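Local coordinates for penicillin-binding protein PbpB (Mycobacterium tuberculosis, PDB 6KGU) that cross-links peptidoglycan strands from lipid intermediates during cell wall synthesis and is a target of beta-lactam antibiotics such as aztreonam, at residues 198-212 with 533-545. Sequence-based numbering, arbitrary orientation. Where two conformers were deposited one is given.
With CO (cobalt (II) ion), chain C.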
ATOM      1  N   ASP A 198       9.325  11.144  -3.901  1.00 27.69           N
ATOM      2  CA  ASP A 198       9.881  11.642  -5.148  1.00 31.86           C
ATOM      3  C   ASP A 198       8.742  12.353  -5.866  1.00 31.56           C
ATOM      4  O   ASP A 198       7.785  11.707  -6.302  1.00 31.52           O
ATOM      5  CB  ASP A 198      10.458  10.489  -5.969  1.00 30.30           C
ATOM      6  CG  ASP A 198      11.044  10.936  -7.297  1.00 37.48           C
ATOM      7  OD1 ASP A 198      10.423  11.756  -7.991  1.00 36.41           O
ATOM      8  OD2 ASP A 198      12.128  10.442  -7.649  1.00 36.99           O
ATOM      9  N   ASN A 199       8.861  13.679  -6.005  1.00 35.32           N
ATOM     10  CA  ASN A 199       7.758  14.479  -6.529  1.00 31.69           C
ATOM     11  C   ASN A 199       7.365  14.060  -7.935  1.00 33.77           C
ATOM     12  O   ASN A 199       6.187  14.134  -8.282  1.00 30.79           O
ATOM     13  CB  ASN A 199       8.113  15.965  -6.492  1.00 32.10           C
ATOM     14  CG  ASN A 199       7.931  16.570  -5.099  1.00 40.97           C
ATOM     15  OD1 ASN A 199       7.489  15.887  -4.168  1.00 36.07           O
ATOM     16  ND2 ASN A 199       8.265  17.846  -4.954  1.00 34.77           N
ATOM     17  N   ASP A 200       8.319  13.602  -8.752  1.00 32.25           N
ATOM     18  CA  ASP A 200       7.977  13.136 -10.091  1.00 34.38           C
ATOM     19  C   ASP A 200       7.129  11.872 -10.023  1.00 31.58           C
ATOM     20  O   ASP A 200       6.104  11.758 -10.700  1.00 30.93           O
ATOM     21  CB  ASP A 200       9.244  12.875 -10.911  1.00 38.71           C
ATOM     22  CG  ASP A 200      10.124  14.113 -11.054  1.00 48.41           C
ATOM     23  OD1 ASP A 200       9.584  15.247 -11.081  1.00 40.22           O
ATOM     24  OD2 ASP A 200      11.356  13.941 -11.155  1.00 55.18           O
ATOM     25  N   ILE A 201       7.551  10.904  -9.219  1.00 29.69           N
ATOM     26  CA  ILE A 201       6.751   9.699  -9.049  1.00 28.02           C
ATOM     27  C   ILE A 201       5.404  10.046  -8.421  1.00 31.14           C
ATOM     28  O   ILE A 201       4.346   9.631  -8.913  1.00 28.04           O
ATOM     29  CB  ILE A 201       7.530   8.653  -8.234  1.00 30.86           C
ATOM     30  CG1 ILE A 201       8.809   8.277  -9.000  1.00 29.30           C
ATOM     31  CG2 ILE A 201       6.639   7.450  -7.943  1.00 29.55           C
ATOM     32  CD1 ILE A 201       9.796   7.368  -8.246  1.00 29.39           C
ATOM     33  N   GLN A 202       5.419  10.866  -7.362  1.00 27.06           N
ATOM     34  CA  GLN A 202       4.171  11.247  -6.706  1.00 22.94           C
ATOM     35  C   GLN A 202       3.210  11.898  -7.688  1.00 24.79           C
ATOM     36  O   GLN A 202       2.027  11.564  -7.718  1.00 27.77           O
ATOM     37  CB  GLN A 202       4.448  12.193  -5.530  1.00 28.02           C
ATOM     38  CG  GLN A 202       3.179  12.778  -4.890  1.00 23.20           C
ATOM     39  CD  GLN A 202       2.500  11.792  -3.963  1.00 29.71           C
ATOM     40  OE1 GLN A 202       3.148  10.887  -3.451  1.00 26.05           O
ATOM     41  NE2 GLN A 202       1.191  11.971  -3.725  1.00 26.23           N
ATOM     42  N   PHE A 203       3.709  12.834  -8.508  1.00 29.28           N
ATOM     43  CA  PHE A 203       2.829  13.545  -9.428  1.00 27.16           C
ATOM     44  C   PHE A 203       2.175  12.583 -10.410  1.00 26.50           C
ATOM     45  O   PHE A 203       0.967  12.668 -10.674  1.00 25.91           O
ATOM     46  CB  PHE A 203       3.607  14.638 -10.181  1.00 30.94           C
ATOM     47  CG  PHE A 203       2.742  15.463 -11.096  1.00 34.05           C
ATOM     48  CD1 PHE A 203       1.749  16.286 -10.577  1.00 38.05           C
ATOM     49  CD2 PHE A 203       2.918  15.419 -12.466  1.00 43.29           C
ATOM     50  CE1 PHE A 203       0.946  17.050 -11.407  1.00 46.23           C
ATOM     51  CE2 PHE A 203       2.118  16.184 -13.304  1.00 45.50           C
ATOM     52  CZ  PHE A 203       1.130  17.000 -12.777  1.00 38.13           C
ATOM     53  N   TYR A 204       2.958  11.653 -10.967  1.00 26.32           N
ATOM     54  CA  TYR A 204       2.391  10.705 -11.927  1.00 27.22           C
ATOM     55  C   TYR A 204       1.391   9.779 -11.241  1.00 29.33           C
ATOM     56  O   TYR A 204       0.285   9.548 -11.743  1.00 29.78           O
ATOM     57  CB  TYR A 204       3.511   9.889 -12.585  1.00 25.73           C
ATOM     58  CG  TYR A 204       3.030   8.994 -13.702  1.00 24.57           C
ATOM     59  CD1 TYR A 204       2.846   9.492 -14.989  1.00 28.68           C
ATOM     60  CD2 TYR A 204       2.770   7.656 -13.476  1.00 29.34           C
ATOM     61  CE1 TYR A 204       2.389   8.674 -16.025  1.00 32.02           C
ATOM     62  CE2 TYR A 204       2.324   6.826 -14.497  1.00 31.81           C
ATOM     63  CZ  TYR A 204       2.130   7.343 -15.768  1.00 35.70           C
ATOM     64  OH  TYR A 204       1.683   6.506 -16.768  1.00 39.05           O
ATOM     65  N   VAL A 205       1.772   9.229 -10.087  1.00 24.88           N
ATOM     66  CA  VAL A 205       0.877   8.313  -9.380  1.00 23.01           C
ATOM     67  C   VAL A 205      -0.404   9.033  -8.963  1.00 23.20           C
ATOM     68  O   VAL A 205      -1.504   8.503  -9.126  1.00 28.92           O
ATOM     69  CB  VAL A 205       1.608   7.687  -8.180  1.00 29.06           C
ATOM     70  CG1 VAL A 205       0.619   6.902  -7.282  1.00 24.10           C
ATOM     71  CG2 VAL A 205       2.742   6.768  -8.693  1.00 29.90           C
ATOM     72  N   GLN A 206      -0.286  10.269  -8.462  1.00 29.40           N
ATOM     73  CA  GLN A 206      -1.470  10.988  -7.983  1.00 25.69           C
ATOM     74  C   GLN A 206      -2.447  11.265  -9.119  1.00 24.62           C
ATOM     75  O   GLN A 206      -3.663  11.119  -8.953  1.00 25.66           O
ATOM     76  CB  GLN A 206      -1.049  12.293  -7.290  1.00 22.46           C
ATOM     77  CG  GLN A 206      -2.192  13.019  -6.559  1.00 21.95           C
ATOM     78  CD  GLN A 206      -1.696  14.106  -5.606  1.00 28.90           C
ATOM     79  OE1 GLN A 206      -0.564  14.052  -5.104  1.00 29.06           O
ATOM     80  NE2 GLN A 206      -2.536  15.118  -5.376  1.00 27.38           N
ATOM     81  N   GLN A 207      -1.929  11.666 -10.287  1.00 28.57           N
ATOM     82  CA  GLN A 207      -2.772  11.842 -11.463  1.00 32.88           C
ATOM     83  C   GLN A 207      -3.407  10.530 -11.898  1.00 26.69           C
ATOM     84  O   GLN A 207      -4.601  10.476 -12.212  1.00 31.42           O
ATOM     85  CB  GLN A 207      -1.948  12.394 -12.611  1.00 33.42           C
ATOM     86  CG  GLN A 207      -1.520  13.809 -12.489  1.00 30.39           C
ATOM     87  CD  GLN A 207      -0.754  14.174 -13.732  1.00 47.06           C
ATOM     88  OE1 GLN A 207       0.418  13.788 -13.890  1.00 40.73           O
ATOM     89  NE2 GLN A 207      -1.429  14.838 -14.667  1.00 33.02           N
ATOM     90  N   GLN A 208      -2.608   9.471 -11.984  1.00 26.30           N
ATOM     91  CA  GLN A 208      -3.166   8.184 -12.388  1.00 28.19           C
ATOM     92  C   GLN A 208      -4.234   7.717 -11.407  1.00 30.19           C
ATOM     93  O   GLN A 208      -5.227   7.105 -11.819  1.00 29.58           O
ATOM     94  CB  GLN A 208      -2.043   7.153 -12.533  1.00 28.01           C
ATOM     95  CG  GLN A 208      -1.178   7.384 -13.808  1.00 34.67           C
ATOM     96  CD  GLN A 208      -1.909   6.960 -15.085  1.00 33.56           C
ATOM     97  OE1 GLN A 208      -2.723   6.034 -15.069  1.00 39.82           O
ATOM     98  NE2 GLN A 208      -1.618   7.632 -16.185  1.00 38.09           N
ATOM     99  N   VAL A 209      -4.081   8.036 -10.115  1.00 25.12           N
ATOM    100  CA  VAL A 209      -5.108   7.635  -9.155  1.00 27.48           C
ATOM    101  C   VAL A 209      -6.407   8.391  -9.423  1.00 26.69           C
ATOM    102  O   VAL A 209      -7.510   7.828  -9.305  1.00 25.10           O
ATOM    103  CB  VAL A 209      -4.590   7.845  -7.719  1.00 25.76           C
ATOM    104  CG1 VAL A 209      -5.737   8.041  -6.741  1.00 28.65           C
ATOM    105  CG2 VAL A 209      -3.711   6.643  -7.304  1.00 25.88           C
ATOM    106  N   GLN A 210      -6.299   9.682  -9.770  1.00 28.18           N
ATOM    107  CA  GLN A 210      -7.487  10.481 -10.067  1.00 30.39           C
ATOM    108  C   GLN A 210      -8.218   9.917 -11.279  1.00 28.98           C
ATOM    109  O   GLN A 210      -9.437   9.731 -11.255  1.00 31.38           O
ATOM    110  CB  GLN A 210      -7.109  11.951 -10.309  1.00 31.72           C
ATOM    111  CG  GLN A 210      -8.343  12.870 -10.519  1.00 33.58           C
ATOM    112  CD  GLN A 210      -9.302  12.822  -9.318  1.00 35.98           C
ATOM    113  OE1 GLN A 210      -8.959  13.271  -8.228  1.00 33.43           O
ATOM    114  NE2 GLN A 210     -10.494  12.257  -9.518  1.00 35.45           N
ATOM    115  N   GLN A 211      -7.498   9.603 -12.341  0.57 28.04           N
ATOM    116  CA  GLN A 211      -8.243   9.100 -13.483  0.57 31.19           C
ATOM    117  C   GLN A 211      -8.640   7.624 -13.331  0.57 30.83           C
ATOM    118  O   GLN A 211      -9.587   7.194 -13.992  0.57 29.78           O
ATOM    119  CB  GLN A 211      -7.451   9.365 -14.759  0.57 32.23           C
ATOM    120  CG  GLN A 211      -6.830  10.783 -14.784  0.57 30.01           C
ATOM    121  CD  GLN A 211      -7.831  11.940 -14.654  0.57 33.29           C
ATOM    122  OE1 GLN A 211      -8.919  11.921 -15.229  0.57 32.47           O
ATOM    123  NE2 GLN A 211      -7.447  12.961 -13.901  0.57 30.10           N
ATOM    124  N   ALA A 212      -7.986   6.848 -12.453  1.00 25.55           N
ATOM    125  CA  ALA A 212      -8.541   5.538 -12.099  1.00 31.69           C
ATOM    126  C   ALA A 212      -9.880   5.691 -11.387  1.00 25.54           C
ATOM    127  O   ALA A 212     -10.824   4.926 -11.633  1.00 27.63           O
ATOM    128  CB  ALA A 212      -7.564   4.761 -11.217  1.00 27.57           C
ATOM    129  N   LEU A 533      -4.234  -0.269 -13.418  1.00 27.69           N
ATOM    130  CA  LEU A 533      -3.526   0.838 -12.786  1.00 28.13           C
ATOM    131  C   LEU A 533      -2.122   0.415 -12.368  1.00 29.65           C
ATOM    132  O   LEU A 533      -1.165   1.198 -12.476  1.00 29.95           O
ATOM    133  CB  LEU A 533      -4.328   1.363 -11.598  1.00 30.30           C
ATOM    134  CG  LEU A 533      -3.730   2.508 -10.790  1.00 34.05           C
ATOM    135  CD1 LEU A 533      -3.302   3.669 -11.694  1.00 27.67           C
ATOM    136  CD2 LEU A 533      -4.765   2.979  -9.770  1.00 28.15           C
ATOM    137  N   PHE A 534      -1.974  -0.822 -11.903  1.00 26.33           N
ATOM    138  CA  PHE A 534      -0.634  -1.326 -11.627  1.00 29.47           C
ATOM    139  C   PHE A 534       0.192  -1.382 -12.908  1.00 25.54           C
ATOM    140  O   PHE A 534       1.371  -1.021 -12.908  1.00 27.20           O
ATOM    141  CB  PHE A 534      -0.710  -2.709 -10.974  1.00 24.85           C
ATOM    142  CG  PHE A 534       0.644  -3.374 -10.812  1.00 27.69           C
ATOM    143  CD1 PHE A 534       1.175  -4.161 -11.835  1.00 27.39           C
ATOM    144  CD2 PHE A 534       1.381  -3.211  -9.631  1.00 26.45           C
ATOM    145  CE1 PHE A 534       2.432  -4.768 -11.692  1.00 26.63           C
ATOM    146  CE2 PHE A 534       2.630  -3.824  -9.467  1.00 24.44           C
ATOM    147  CZ  PHE A 534       3.154  -4.602 -10.513  1.00 26.26           C
ATOM    148  N   HIS A 535      -0.410  -1.874 -13.993  1.00 24.26           N
ATOM    149  CA  HIS A 535       0.236  -1.910 -15.306  1.00 28.60           C
ATOM    150  C   HIS A 535       0.818  -0.553 -15.685  1.00 26.89           C
ATOM    151  O   HIS A 535       2.003  -0.443 -16.032  1.00 30.60           O
ATOM    152  CB  HIS A 535      -0.788  -2.347 -16.356  1.00 31.85           C
ATOM    153  CG  HIS A 535      -0.254  -2.363 -17.750  1.00 31.09           C
ATOM    154  ND1 HIS A 535       0.385  -3.457 -18.282  1.00 34.25           N
ATOM    155  CD2 HIS A 535      -0.273  -1.425 -18.729  1.00 33.52           C
ATOM    156  CE1 HIS A 535       0.750  -3.194 -19.524  1.00 34.41           C
ATOM    157  NE2 HIS A 535       0.357  -1.970 -19.820  1.00 33.48           N
ATOM    158  N   ASN A 536      -0.016   0.490 -15.611  1.00 26.99           N
ATOM    159  CA  ASN A 536       0.401   1.837 -15.990  0.69 27.99           C
ATOM    160  C   ASN A 536       1.557   2.327 -15.128  1.00 28.47           C
ATOM    161  O   ASN A 536       2.563   2.827 -15.635  1.00 30.11           O
ATOM    162  CB  ASN A 536      -0.782   2.801 -15.860  0.69 31.15           C
ATOM    163  CG  ASN A 536      -1.881   2.511 -16.852  0.69 31.27           C
ATOM    164  OD1 ASN A 536      -1.674   1.783 -17.817  0.69 33.81           O
ATOM    165  ND2 ASN A 536      -3.059   3.094 -16.626  0.69 32.91           N
ATOM    166  N   ILE A 537       1.415   2.216 -13.806  1.00 27.51           N
ATOM    167  CA  ILE A 537       2.430   2.763 -12.905  1.00 25.93           C
ATOM    168  C   ILE A 537       3.728   1.970 -13.002  1.00 28.98           C
ATOM    169  O   ILE A 537       4.813   2.540 -13.135  1.00 26.66           O
ATOM    170  CB  ILE A 537       1.913   2.802 -11.457  1.00 30.11           C
ATOM    171  CG1 ILE A 537       0.775   3.823 -11.325  1.00 29.32           C
ATOM    172  CG2 ILE A 537       3.064   3.114 -10.469  1.00 19.94           C
ATOM    173  CD1 ILE A 537      -0.035   3.666 -10.068  1.00 30.24           C
ATOM    174  N   ALA A 538       3.639   0.646 -12.898  1.00 28.97           N
ATOM    175  CA  ALA A 538       4.857  -0.157 -12.893  1.00 32.78           C
ATOM    176  C   ALA A 538       5.577  -0.056 -14.233  1.00 29.71           C
ATOM    177  O   ALA A 538       6.810  -0.012 -14.275  1.00 29.16           O
ATOM    178  CB  ALA A 538       4.534  -1.616 -12.562  1.00 26.33           C
ATOM    179  N   GLY A 539       4.820  -0.018 -15.332  1.00 28.04           N
ATOM    180  CA  GLY A 539       5.436   0.126 -16.641  1.00 27.43           C
ATOM    181  C   GLY A 539       6.137   1.459 -16.801  1.00 29.97           C
ATOM    182  O   GLY A 539       7.231   1.535 -17.362  1.00 33.57           O
ATOM    183  N   TRP A 540       5.521   2.527 -16.301  1.00 29.18           N
ATOM    184  CA  TRP A 540       6.135   3.847 -16.377  1.00 30.63           C
ATOM    185  C   TRP A 540       7.388   3.927 -15.507  1.00 35.64           C
ATOM    186  O   TRP A 540       8.370   4.587 -15.877  1.00 29.62           O
ATOM    187  CB  TRP A 540       5.118   4.917 -15.968  1.00 29.52           C
ATOM    188  CG  TRP A 540       5.666   6.312 -15.966  1.00 31.15           C
ATOM    189  CD1 TRP A 540       5.844   7.133 -17.052  1.00 32.92           C
ATOM    190  CD2 TRP A 540       6.074   7.070 -14.823  1.00 30.81           C
ATOM    191  NE1 TRP A 540       6.347   8.344 -16.649  1.00 30.47           N
ATOM    192  CE2 TRP A 540       6.505   8.329 -15.289  1.00 27.27           C
ATOM    193  CE3 TRP A 540       6.132   6.802 -13.450  1.00 31.85           C
ATOM    194  CZ2 TRP A 540       6.984   9.310 -14.435  1.00 26.92           C
ATOM    195  CZ3 TRP A 540       6.601   7.789 -12.600  1.00 28.33           C
ATOM    196  CH2 TRP A 540       7.023   9.021 -13.095  1.00 31.97           C
ATOM    197  N   LEU A 541       7.375   3.271 -14.343  1.00 27.82           N
ATOM    198  CA  LEU A 541       8.570   3.270 -13.509  1.00 26.80           C
ATOM    199  C   LEU A 541       9.717   2.540 -14.194  1.00 34.36           C
ATOM    200  O   LEU A 541      10.880   2.926 -14.029  1.00 35.91           O
ATOM    201  CB  LEU A 541       8.274   2.633 -12.144  1.00 31.52           C
ATOM    202  CG  LEU A 541       7.371   3.427 -11.182  1.00 30.16           C
ATOM    203  CD1 LEU A 541       6.908   2.573 -10.001  1.00 27.20           C
ATOM    204  CD2 LEU A 541       8.098   4.674 -10.681  1.00 29.72           C
ATOM    205  N   MET A 542       9.417   1.485 -14.957  1.00 27.51           N
ATOM    206  CA  MET A 542      10.486   0.778 -15.653  1.00 35.55           C
ATOM    207  C   MET A 542      11.059   1.636 -16.770  1.00 37.98           C
ATOM    208  O   MET A 542      12.279   1.764 -16.903  1.00 38.20           O
ATOM    209  CB  MET A 542       9.980  -0.558 -16.199  1.00 33.27           C
ATOM    210  CG  MET A 542       9.475  -1.514 -15.130  1.00 32.11           C
ATOM    211  SD  MET A 542      10.738  -2.093 -14.000  1.00 34.62           S
ATOM    212  CE  MET A 542      10.739  -0.895 -12.682  1.00 23.25           C
ATOM    213  N   GLN A 543      10.187   2.263 -17.562  1.00 34.97           N
ATOM    214  CA  GLN A 543      10.656   3.041 -18.706  1.00 39.20           C
ATOM    215  C   GLN A 543      11.476   4.239 -18.250  1.00 40.05           C
ATOM    216  O   GLN A 543      12.562   4.503 -18.780  1.00 52.47           O
ATOM    217  CB  GLN A 543       9.468   3.484 -19.566  1.00 38.41           C
ATOM    218  CG  GLN A 543       8.658   2.286 -20.114  1.00 49.13           C
ATOM    219  CD  GLN A 543       7.341   2.694 -20.787  1.00 64.65           C
ATOM    220  OE1 GLN A 543       7.002   3.870 -20.839  1.00 61.18           O
ATOM    221  NE2 GLN A 543       6.608   1.718 -21.304  1.00 58.15           N
ATOM    222  N   ARG A 544      10.983   4.962 -17.246  1.00 37.27           N
ATOM    223  CA  ARG A 544      11.636   6.208 -16.875  1.00 38.39           C
ATOM    224  C   ARG A 544      13.037   5.982 -16.324  1.00 44.53           C
ATOM    225  O   ARG A 544      13.868   6.895 -16.391  1.00 43.48           O
ATOM    226  CB  ARG A 544      10.782   6.968 -15.865  1.00 42.14           C
ATOM    227  CG  ARG A 544      10.963   6.499 -14.451  1.00 38.52           C
ATOM    228  CD  ARG A 544      10.028   7.200 -13.470  1.00 41.61           C
ATOM    229  NE  ARG A 544      10.466   8.539 -13.089  1.00 38.25           N
ATOM    230  CZ  ARG A 544      11.279   8.807 -12.070  1.00 41.81           C
ATOM    231  NH1 ARG A 544      11.783   7.826 -11.325  1.00 47.27           N
ATOM    232  NH2 ARG A 544      11.600  10.061 -11.803  1.00 47.90           N
ATOM    233  N   GLU A 545      13.324   4.795 -15.793  1.00 41.95           N
ATOM    234  CA  GLU A 545      14.674   4.447 -15.374  1.00 45.72           C
ATOM    235  C   GLU A 545      15.398   3.564 -16.386  1.00 49.05           C
ATOM    236  O   GLU A 545      16.481   3.056 -16.083  1.00 49.19           O
ATOM    237  CB  GLU A 545      14.644   3.758 -14.012  1.00 45.40           C
ATOM    238  CG  GLU A 545      14.620   4.738 -12.854  1.00 55.45           C
ATOM    239  CD  GLU A 545      15.216   4.164 -11.593  1.00 59.61           C
ATOM    240  OE1 GLU A 545      15.008   2.956 -11.320  1.00 67.97           O
ATOM    241  OE2 GLU A 545      15.905   4.920 -10.877  1.00 70.94           O
TER
HETATM  242 CO    CO C 702       0.730  -0.657 -21.483  0.62 29.85          CO
HETATM  243  O   HOH W   1      -0.143   1.134 -20.586  0.78 38.76           O
HETATM  244  O   HOH W   2       1.223   1.071 -20.351  0.91 37.36           O
HETATM  245  O   HOH W   3       2.562  -0.526 -21.233  0.99 40.08           O
HETATM  246  O   HOH W   4       2.299  -2.063 -21.906  0.76 38.35           O
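Leu533 opens the contact between two nearly antiparallel helices, 199-212 and 533-544, whose axes come within 10.6 Å. As in other penicillin-binding transpeptidase domains, an N-terminal and a C-terminal helix lie side by side on one face of the antiparallel beta-sheet, here away from the aztreonam pocket. Leu533 divides its methyls between two residues: CD2 meets Ala212 CB at 3.6 Å, while CD1 packs on Gln208 CB; the side chain also touches Ile513 of strand 509-516. His535 takes no part in the packing; its NE2 binds a cobalt ion, together with water. Asn536 returns to the interface and, in one of its two conformers, gives a weak hydrogen bond, ND2 to Gln208 OE1 (3.3 Å), the two amide planes being nearly perpendicular. On the sheet side, Ile537 CG2 touches Val205 CG2 at 4.1 Å, Ile537 resting on Ile511 and Val205 on Ala223. Trp540 and Tyr204 bury the largest areas in the contact. With CG anti to the backbone N in both (chi1 178° for Trp540, -173° for Tyr204), each ring is carried across to the opposite helix, and the two lie nearly parallel in a face-to-face stack, the phenol over the five-membered ring at 3.8 Å between centroids and 10° between planes. Tyr204 CB sits over the six-membered ring in a CH-pi contact, and Gln208 CG covers the far face of the phenol. Leu541 CD2 meets Ile201 CD1 on the sheet side of the stack. Arg544 closes the row: its CD lies on the other face of the indole, its guanidinium presents one face to Ile201 CG1, and NH2 makes a long salt bridge of 3.9 Å to Asp200 OD2.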